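Local coordinates for protein inositol-3-phosphate synthase (Caenorhabditis elegans, PDB 1VKO) that belongs to the myo-inositol-1-phosphate synthase family and binds nicotinamide-adenine-dinucleotide in a Rossmann-type domain, at residues Asp160-Arg172 and Ala204-Pro216. Residues are numbered along the deposited sequence; the frame is centred on the assembly and turned at random.
Sequences DISDSNLYEAMGR and ASNQGDRANNVIP. With NAD (nicotinamide-adenine-dinucleotide), chain G.
Arg210 NH1 lies over one face of the Arg172 guanidinium, displaced toward its rim, with the two planes 34° apart. It comes 3.1 Å from Arg172 NH1, but both atoms are donors, so their approach is no hydrogen bond. At the edge of the Arg172 group, Ser162 OG accepts from Arg172 NH1 at 2.9 Å. Over a face of the Arg210 guanidinium sits NAD C3B. The contact forms part of the NAD-binding site of a Rossmann-type domain, just past the edge strand 154-159 of its parallel sheet. As in many such folds, an acidic residue there holds the adenosine ribose: Asp160 OD2 accepts from NAD O3B at 2.7 Å and OD1 from O2B, the latter bond very short in the model. Arg210 NH1 adds a weak bond to O2B, its CG anti to the backbone N and the chain bent at chi3. Ile161 faces the adenine, CG2 being 3.6 Å from NAD C6A, while its CD1 touches Ala211 CB.

Beyond the cofactor contacts, Asn212 and Asn213 join the two loops. Ile161 O receives weak bonds from both Asn212 N and Asn213 N. The Asp163 carboxylate and Asn212 amide planes stand 86° apart; Asn212 OD1 takes Asp163 N in its carbonyl plane, and ND2 reaches Asp163 OD1 only weakly. Asn213 ND2, which also bonds Pro193 O, donates to Asp160 O at 2.8 Å, nearly in line with that carbonyl (C=O...N 168°).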
loop_
_atom_site.group_PDB
_atom_site.type_symbol
_atom_site.label_atom_id
_atom_site.label_comp_id
_atom_site.label_asym_id
_atom_site.label_seq_id
_atom_site.Cartn_x
_atom_site.Cartn_y
_atom_site.Cartn_z
ATOM N N ASP A 160 6.774 -7.032 -38.591
ATOM C CA ASP A 160 5.844 -7.612 -37.667
ATOM C C ASP A 160 5.135 -8.793 -38.262
ATOM O O ASP A 160 4.703 -8.712 -39.397
ATOM C CB ASP A 160 4.826 -6.592 -37.196
ATOM C CG ASP A 160 4.342 -6.872 -35.762
ATOM O OD1 ASP A 160 3.832 -7.962 -35.502
ATOM O OD2 ASP A 160 4.460 -6.063 -34.830
ATOM N N ILE A 161 5.020 -9.882 -37.490
ATOM C CA ILE A 161 4.234 -11.047 -37.906
ATOM C C ILE A 161 2.741 -10.697 -38.104
ATOM O O ILE A 161 2.002 -11.453 -38.733
ATOM C CB ILE A 161 4.400 -12.220 -36.926
ATOM C CG1 ILE A 161 3.844 -11.858 -35.533
ATOM C CG2 ILE A 161 5.885 -12.662 -36.861
ATOM C CD1 ILE A 161 3.761 -13.050 -34.496
ATOM N N SER A 162 2.308 -9.548 -37.585
ATOM C CA SER A 162 0.933 -9.059 -37.799
ATOM C C SER A 162 0.914 -7.943 -38.831
ATOM O O SER A 162 1.685 -6.984 -38.719
ATOM C CB SER A 162 0.343 -8.504 -36.513
ATOM O OG SER A 162 -0.957 -8.000 -36.807
ATOM N N ASP A 163 0.031 -8.029 -39.817
ATOM C CA ASP A 163 0.076 -7.025 -40.896
ATOM C C ASP A 163 -0.674 -5.720 -40.612
ATOM O O ASP A 163 -0.640 -4.786 -41.447
ATOM C CB ASP A 163 -0.335 -7.622 -42.255
ATOM C CG ASP A 163 -1.795 -7.961 -42.321
ATOM O OD1 ASP A 163 -2.449 -8.007 -41.254
ATOM O OD2 ASP A 163 -2.373 -8.197 -43.398
ATOM N N SER A 164 -1.357 -5.655 -39.459
ATOM C CA SER A 164 -2.064 -4.455 -39.023
ATOM C C SER A 164 -1.217 -3.216 -39.204
ATOM O O SER A 164 -0.030 -3.213 -38.834
ATOM C CB SER A 164 -2.451 -4.574 -37.559
ATOM O OG SER A 164 -3.315 -5.679 -37.376
ATOM N N ASN A 165 -1.821 -2.171 -39.764
ATOM C CA ASN A 165 -1.137 -0.885 -39.954
ATOM C C ASN A 165 -1.057 -0.170 -38.610
ATOM O O ASN A 165 -1.866 -0.424 -37.724
ATOM C CB ASN A 165 -1.898 0.001 -40.959
ATOM C CG ASN A 165 -3.274 0.381 -40.460
ATOM O OD1 ASN A 165 -3.416 1.242 -39.567
ATOM N ND2 ASN A 165 -4.296 -0.289 -40.984
ATOM N N LEU A 166 -0.126 0.768 -38.498
ATOM C CA LEU A 166 0.208 1.403 -37.241
ATOM C C LEU A 166 -0.914 2.211 -36.613
ATOM O O LEU A 166 -0.809 2.616 -35.450
ATOM C CB LEU A 166 1.491 2.241 -37.388
ATOM C CG LEU A 166 2.781 1.436 -37.585
ATOM C CD1 LEU A 166 3.953 2.081 -36.901
ATOM C CD2 LEU A 166 2.652 0.016 -37.065
ATOM N N TYR A 167 -1.987 2.444 -37.372
ATOM C CA TYR A 167 -3.188 3.057 -36.809
ATOM C C TYR A 167 -4.020 2.006 -36.078
ATOM O O TYR A 167 -4.371 2.208 -34.918
ATOM C CB TYR A 167 -3.984 3.827 -37.875
ATOM C CG TYR A 167 -5.374 4.274 -37.452
ATOM C CD1 TYR A 167 -5.557 5.236 -36.459
ATOM C CD2 TYR A 167 -6.502 3.710 -38.035
ATOM C CE1 TYR A 167 -6.844 5.627 -36.079
ATOM C CE2 TYR A 167 -7.776 4.084 -37.668
ATOM C CZ TYR A 167 -7.949 5.039 -36.691
ATOM O OH TYR A 167 -9.238 5.393 -36.340
ATOM N N GLU A 168 -4.287 0.869 -36.720
ATOM C CA GLU A 168 -4.995 -0.243 -36.067
ATOM C C GLU A 168 -4.179 -0.750 -34.905
ATOM O O GLU A 168 -4.712 -1.258 -33.883
ATOM C CB GLU A 168 -5.157 -1.408 -37.021
ATOM C CG GLU A 168 -5.977 -1.176 -38.278
ATOM C CD GLU A 168 -5.964 -2.405 -39.199
ATOM O OE1 GLU A 168 -4.866 -2.855 -39.616
ATOM O OE2 GLU A 168 -7.052 -2.936 -39.502
ATOM N N ALA A 169 -2.867 -0.659 -35.090
ATOM C CA ALA A 169 -1.901 -0.998 -34.076
ATOM C C ALA A 169 -2.012 -0.126 -32.793
ATOM O O ALA A 169 -1.701 -0.585 -31.712
ATOM C CB ALA A 169 -0.518 -0.886 -34.684
ATOM N N MET A 170 -2.383 1.142 -32.941
ATOM C CA MET A 170 -2.595 2.053 -31.823
ATOM C C MET A 170 -3.876 1.745 -31.045
ATOM O O MET A 170 -3.913 1.842 -29.785
ATOM C CB MET A 170 -2.723 3.455 -32.326
ATOM C CG MET A 170 -1.461 4.108 -32.763
ATOM S SD MET A 170 -1.938 5.814 -33.025
ATOM C CE MET A 170 -0.324 6.439 -32.714
ATOM N N GLY A 171 -4.920 1.399 -31.795
ATOM C CA GLY A 171 -6.192 1.005 -31.234
ATOM C C GLY A 171 -6.030 -0.275 -30.446
ATOM O O GLY A 171 -6.645 -0.451 -29.377
ATOM N N ARG A 172 -5.193 -1.165 -30.974
ATOM C CA ARG A 172 -4.850 -2.421 -30.321
ATOM C C ARG A 172 -4.192 -2.105 -29.005
ATOM O O ARG A 172 -4.567 -2.663 -28.010
ATOM C CB ARG A 172 -3.876 -3.210 -31.202
ATOM C CG ARG A 172 -3.747 -4.681 -30.921
ATOM C CD ARG A 172 -3.181 -5.510 -32.098
ATOM N NE ARG A 172 -2.055 -4.868 -32.806
ATOM C CZ ARG A 172 -1.479 -5.340 -33.931
ATOM N NH1 ARG A 172 -1.911 -6.479 -34.468
ATOM N NH2 ARG A 172 -0.461 -4.679 -34.514
ATOM N N ALA A 204 5.217 -17.708 -26.999
ATOM C CA ALA A 204 3.973 -18.281 -26.432
ATOM C C ALA A 204 3.039 -18.795 -27.530
ATOM O O ALA A 204 2.598 -18.036 -28.401
ATOM C CB ALA A 204 3.246 -17.268 -25.586
ATOM N N SER A 205 2.727 -20.086 -27.478
ATOM C CA SER A 205 1.829 -20.694 -28.477
ATOM C C SER A 205 0.511 -19.901 -28.703
ATOM O O SER A 205 -0.184 -20.089 -29.721
ATOM C CB SER A 205 1.594 -22.197 -28.173
ATOM O OG SER A 205 0.588 -22.403 -27.205
ATOM N N ASN A 206 0.202 -18.980 -27.789
ATOM C CA ASN A 206 -1.015 -18.172 -27.911
ATOM C C ASN A 206 -0.974 -17.042 -28.991
ATOM O O ASN A 206 -1.966 -16.323 -29.214
ATOM C CB ASN A 206 -1.621 -17.757 -26.515
ATOM C CG ASN A 206 -0.717 -16.815 -25.699
ATOM O OD1 ASN A 206 -0.201 -15.815 -26.229
ATOM N ND2 ASN A 206 -0.555 -17.116 -24.382
ATOM N N GLN A 207 0.158 -16.964 -29.694
ATOM C CA GLN A 207 0.404 -15.934 -30.702
ATOM C C GLN A 207 0.100 -16.369 -32.141
ATOM O O GLN A 207 0.342 -15.596 -33.060
ATOM C CB GLN A 207 1.868 -15.426 -30.628
ATOM C CG GLN A 207 2.301 -14.907 -29.242
ATOM C CD GLN A 207 1.650 -13.581 -28.896
ATOM O OE1 GLN A 207 1.620 -12.644 -29.730
ATOM N NE2 GLN A 207 1.118 -13.490 -27.675
ATOM N N GLY A 208 -0.433 -17.585 -32.319
ATOM C CA GLY A 208 -0.655 -18.205 -33.640
ATOM C C GLY A 208 -1.642 -17.444 -34.503
ATOM O O GLY A 208 -1.327 -17.086 -35.637
ATOM N N ASP A 209 -2.834 -17.216 -33.942
ATOM C CA ASP A 209 -3.873 -16.309 -34.471
ATOM C C ASP A 209 -3.383 -14.963 -35.053
ATOM O O ASP A 209 -3.947 -14.473 -36.041
ATOM C CB ASP A 209 -4.901 -15.985 -33.359
ATOM C CG ASP A 209 -6.172 -16.832 -33.437
ATOM O OD1 ASP A 209 -6.452 -17.415 -34.516
ATOM O OD2 ASP A 209 -6.964 -16.943 -32.464
ATOM N N ARG A 210 -2.370 -14.364 -34.426
ATOM C CA ARG A 210 -1.915 -13.011 -34.773
ATOM C C ARG A 210 -0.972 -12.995 -35.984
ATOM O O ARG A 210 -0.777 -11.958 -36.628
ATOM C CB ARG A 210 -1.244 -12.368 -33.549
ATOM C CG ARG A 210 -0.662 -10.977 -33.735
ATOM C CD ARG A 210 0.328 -10.578 -32.656
ATOM N NE ARG A 210 -0.330 -9.798 -31.617
ATOM C CZ ARG A 210 -0.398 -8.471 -31.586
ATOM N NH1 ARG A 210 0.170 -7.746 -32.550
ATOM N NH2 ARG A 210 -1.034 -7.873 -30.577
ATOM N N ALA A 211 -0.414 -14.153 -36.305
ATOM C CA ALA A 211 0.672 -14.236 -37.256
ATOM C C ALA A 211 0.168 -14.460 -38.679
ATOM O O ALA A 211 -0.028 -15.610 -39.092
ATOM C CB ALA A 211 1.639 -15.330 -36.830
ATOM N N ASN A 212 -0.059 -13.357 -39.409
ATOM C CA ASN A 212 -0.558 -13.406 -40.757
ATOM C C ASN A 212 0.330 -12.645 -41.754
ATOM O O ASN A 212 -0.081 -12.372 -42.871
ATOM C CB ASN A 212 -1.987 -12.864 -40.779
ATOM C CG ASN A 212 -2.058 -11.329 -40.744
ATOM O OD1 ASN A 212 -1.066 -10.630 -40.494
ATOM N ND2 ASN A 212 -3.242 -10.806 -41.012
ATOM N N ASN A 213 1.540 -12.302 -41.324
ATOM C CA ASN A 213 2.507 -11.497 -42.080
ATOM C C ASN A 213 3.886 -12.162 -41.931
ATOM O O ASN A 213 4.788 -11.587 -41.330
ATOM C CB ASN A 213 2.545 -10.078 -41.484
ATOM C CG ASN A 213 3.081 -9.029 -42.432
ATOM O OD1 ASN A 213 2.931 -9.132 -43.642
ATOM N ND2 ASN A 213 3.695 -7.979 -41.873
ATOM N N VAL A 214 4.043 -13.384 -42.456
ATOM C CA VAL A 214 5.309 -14.123 -42.318
ATOM C C VAL A 214 6.028 -14.488 -43.618
ATOM O O VAL A 214 5.394 -14.831 -44.614
ATOM C CB VAL A 214 5.190 -15.372 -41.355
ATOM C CG1 VAL A 214 4.047 -15.200 -40.352
ATOM C CG2 VAL A 214 5.065 -16.665 -42.093
ATOM N N ILE A 215 7.359 -14.411 -43.584
ATOM C CA ILE A 215 8.217 -14.829 -44.705
ATOM C C ILE A 215 7.953 -16.318 -44.978
ATOM O O ILE A 215 8.049 -17.107 -44.053
ATOM C CB ILE A 215 9.756 -14.659 -44.342
ATOM C CG1 ILE A 215 10.101 -13.321 -43.658
ATOM C CG2 ILE A 215 10.642 -14.913 -45.541
ATOM C CD1 ILE A 215 9.764 -12.129 -44.414
ATOM N N PRO A 216 7.644 -16.720 -46.220
ATOM C CA PRO A 216 7.383 -18.145 -46.532
ATOM C C PRO A 216 8.597 -19.069 -46.267
ATOM O O PRO A 216 9.706 -18.583 -46.063
ATOM C CB PRO A 216 7.062 -18.112 -48.020
ATOM C CG PRO A 216 6.620 -16.708 -48.303
ATOM C CD PRO A 216 7.495 -15.868 -47.415
HETATM P PA NAD G . 3.499 -6.383 -27.825
HETATM O O1A NAD G . 2.833 -7.671 -27.929
HETATM O O2A NAD G . 2.476 -5.323 -27.831
HETATM O O5B NAD G . 4.533 -6.288 -29.024
HETATM C C5B NAD G . 5.013 -7.448 -29.636
HETATM C C4B NAD G . 4.827 -7.283 -31.133
HETATM O O4B NAD G . 5.825 -8.033 -31.788
HETATM C C3B NAD G . 3.505 -7.814 -31.609
HETATM O O3B NAD G . 3.131 -6.932 -32.655
HETATM C C2B NAD G . 3.800 -9.134 -32.263
HETATM O O2B NAD G . 3.020 -9.129 -33.457
HETATM C C1B NAD G . 5.264 -8.970 -32.659
HETATM N N9A NAD G . 6.120 -10.170 -32.842
HETATM C C8A NAD G . 6.149 -11.345 -32.155
HETATM N N7A NAD G . 7.090 -12.140 -32.712
HETATM C C5A NAD G . 7.679 -11.518 -33.750
HETATM C C6A NAD G . 8.666 -11.885 -34.682
HETATM N N6A NAD G . 9.238 -13.100 -34.718
HETATM N N1A NAD G . 9.016 -10.986 -35.657
HETATM C C2A NAD G . 8.398 -9.773 -35.742
HETATM N N3A NAD G . 7.417 -9.457 -34.858
HETATM C C4A NAD G . 7.054 -10.292 -33.861
HETATM O O3 NAD G . 4.450 -6.293 -26.516
HETATM P PN NAD G . 5.147 -4.914 -26.130
HETATM O O1N NAD G . 5.265 -4.118 -27.380
HETATM O O2N NAD G . 4.412 -4.355 -24.992
HETATM O O5D NAD G . 6.682 -5.282 -25.755
HETATM C C5D NAD G . 7.456 -6.122 -26.594
HETATM C C4D NAD G . 8.648 -6.796 -25.888
HETATM O O4D NAD G . 9.364 -5.855 -25.126
HETATM C C3D NAD G . 8.254 -7.926 -24.930
HETATM O O3D NAD G . 9.177 -8.970 -25.068
HETATM C C2D NAD G . 8.531 -7.339 -23.569
HETATM O O2D NAD G . 8.925 -8.270 -22.573
HETATM C C1D NAD G . 9.687 -6.427 -23.877
HETATM N N1N NAD G . 9.771 -5.508 -22.748
HETATM C C2N NAD G . 8.738 -4.665 -22.480
HETATM C C3N NAD G . 8.830 -3.827 -21.391
HETATM C C7N NAD G . 7.881 -2.690 -21.368
HETATM O O7N NAD G . 6.926 -2.678 -22.413
HETATM N N7N NAD G . 7.979 -1.752 -20.417
HETATM C C4N NAD G . 9.975 -3.821 -20.572
HETATM C C5N NAD G . 11.002 -4.696 -20.850
HETATM C C6N NAD G . 10.889 -5.557 -21.952
#